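Glucose-6-phosphate isomerase (Plasmodium falciparum, PDB 3QKI) probably catalyses the reversible conversion of alpha-D-glucose 6-phosphate into beta-D-fructose 6-phosphate, the second step of glycolysis. Local coordinates at residues D50-R53 with S54-I58. Residues are numbered along the deposited sequence; the frame is centred on the assembly and turned at random.
Sequences DKNR and SESLI
With CG of Arg53 trans to its backbone N (chi1 -176°), the guanidinium is carried outward from the helix, to where Leu57 (chi1 -55°) meets it with CD1. That methyl sits over the centre of one guanidinium face, 3.5 Å from Arg53 CZ; a flat cation suits the place, because its weakly hydrated face takes a methyl while its N-H groups bond in and near the plane. NH1 and NH2 donate to the carbonyls of Ser69 and Tyr73, and Tyr47 adds a cation-pi contact. In the guanidinium plane, a water accepts from Arg53 NH1 (2.9 Å) and bonds Ser54 OG, which pairs with Ser586 of the second subunit. Arg53, Ser54 and Leu57 belong to the helix 51-57, which leads into strand 58-61, outermost in the mixed sheet of its chain. Aspartate suits the N-cap because its short carboxylate can accept from a first-turn amide; Arg53 N meets Asp50 OD2 (3.1 Å) from above the carboxylate plane. Four i to i+4 backbone bonds follow, the last from Leu57 N to Arg53 O (2.9 Å). On the exposed side, Lys51 and Glu55 probably attract each other weakly, Lys51 NZ lying 4.4 Å from Glu55 OE1.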
loop_
_atom_site.group_PDB
_atom_site.type_symbol
_atom_site.label_atom_id
_atom_site.label_comp_id
_atom_site.label_asym_id
_atom_site.label_seq_id
_atom_site.Cartn_x
_atom_site.Cartn_y
_atom_site.Cartn_z
ATOM N N ASP A 50 16.210 -31.146 7.175
ATOM C CA ASP A 50 17.667 -31.213 7.121
ATOM C C ASP A 50 18.240 -30.085 7.972
ATOM O O ASP A 50 18.255 -28.927 7.542
ATOM C CB ASP A 50 18.131 -31.146 5.652
ATOM C CG ASP A 50 19.634 -31.312 5.391
ATOM O OD1 ASP A 50 20.009 -31.528 4.213
ATOM O OD2 ASP A 50 20.435 -31.177 6.355
ATOM N N LYS A 51 18.715 -30.427 9.190
ATOM C CA LYS A 51 19.295 -29.452 10.118
ATOM C C LYS A 51 20.561 -28.788 9.538
ATOM O O LYS A 51 20.791 -27.602 9.788
ATOM C CB LYS A 51 19.589 -30.072 11.491
ATOM C CG LYS A 51 19.938 -29.050 12.556
ATOM C CD LYS A 51 20.388 -29.680 13.872
ATOM C CE LYS A 51 20.668 -28.613 14.901
ATOM N NZ LYS A 51 20.687 -29.167 16.278
ATOM N N ASN A 52 21.358 -29.542 8.773
ATOM C CA ASN A 52 22.564 -29.009 8.170
ATOM C C ASN A 52 22.248 -27.905 7.171
ATOM O O ASN A 52 22.898 -26.858 7.187
ATOM C CB ASN A 52 23.410 -30.084 7.515
ATOM C CG ASN A 52 24.738 -29.481 7.251
ATOM O OD1 ASN A 52 25.371 -28.937 8.172
ATOM N ND2 ASN A 52 25.072 -29.340 5.970
ATOM N N ARG A 53 21.237 -28.133 6.326
ATOM C CA ARG A 53 20.804 -27.139 5.340
ATOM C C ARG A 53 20.303 -25.878 6.061
ATOM O O ARG A 53 20.697 -24.766 5.690
ATOM C CB ARG A 53 19.743 -27.732 4.411
ATOM C CG ARG A 53 19.331 -26.781 3.310
ATOM C CD ARG A 53 18.181 -27.323 2.532
ATOM N NE ARG A 53 17.582 -26.317 1.636
ATOM C CZ ARG A 53 16.594 -25.491 1.969
ATOM N NH1 ARG A 53 16.121 -25.479 3.203
ATOM N NH2 ARG A 53 16.100 -24.642 1.075
ATOM N N SER A 54 19.492 -26.062 7.124
ATOM C CA SER A 54 18.934 -24.959 7.917
ATOM C C SER A 54 20.046 -24.123 8.525
ATOM O O SER A 54 20.008 -22.895 8.419
ATOM C CB SER A 54 17.981 -25.465 8.998
ATOM O OG SER A 54 16.827 -26.003 8.371
ATOM N N GLU A 55 21.079 -24.788 9.083
ATOM C CA GLU A 55 22.230 -24.105 9.668
ATOM C C GLU A 55 23.024 -23.320 8.629
ATOM O O GLU A 55 23.530 -22.249 8.941
ATOM C CB GLU A 55 23.113 -25.098 10.433
ATOM C CG GLU A 55 22.534 -25.477 11.783
ATOM C CD GLU A 55 23.361 -26.459 12.599
ATOM O OE1 GLU A 55 23.136 -26.523 13.830
ATOM O OE2 GLU A 55 24.216 -27.168 12.022
ATOM N N SER A 56 23.094 -23.830 7.390
ATOM C CA SER A 56 23.780 -23.162 6.285
ATOM C C SER A 56 22.980 -21.972 5.740
ATOM O O SER A 56 23.591 -21.015 5.279
ATOM C CB SER A 56 24.020 -24.136 5.134
ATOM O OG SER A 56 24.979 -25.115 5.491
ATOM N N LEU A 57 21.642 -22.052 5.745
ATOM C CA LEU A 57 20.768 -21.018 5.147
ATOM C C LEU A 57 20.245 -19.975 6.110
ATOM O O LEU A 57 19.475 -19.089 5.722
ATOM C CB LEU A 57 19.624 -21.643 4.310
ATOM C CG LEU A 57 20.015 -22.618 3.182
ATOM C CD1 LEU A 57 18.872 -22.837 2.226
ATOM C CD2 LEU A 57 21.198 -22.138 2.414
ATOM N N ILE A 58 20.667 -20.070 7.368
ATOM C CA ILE A 58 20.323 -19.095 8.402
ATOM C C ILE A 58 21.608 -18.353 8.714
ATOM O O ILE A 58 22.585 -18.961 9.161
ATOM C CB ILE A 58 19.630 -19.729 9.632
ATOM C CG1 ILE A 58 18.235 -20.269 9.228
ATOM C CG2 ILE A 58 19.540 -18.715 10.791
ATOM C CD1 ILE A 58 17.613 -21.270 10.150
HETATM O O HOH W 1 16.530 -26.713 5.767
#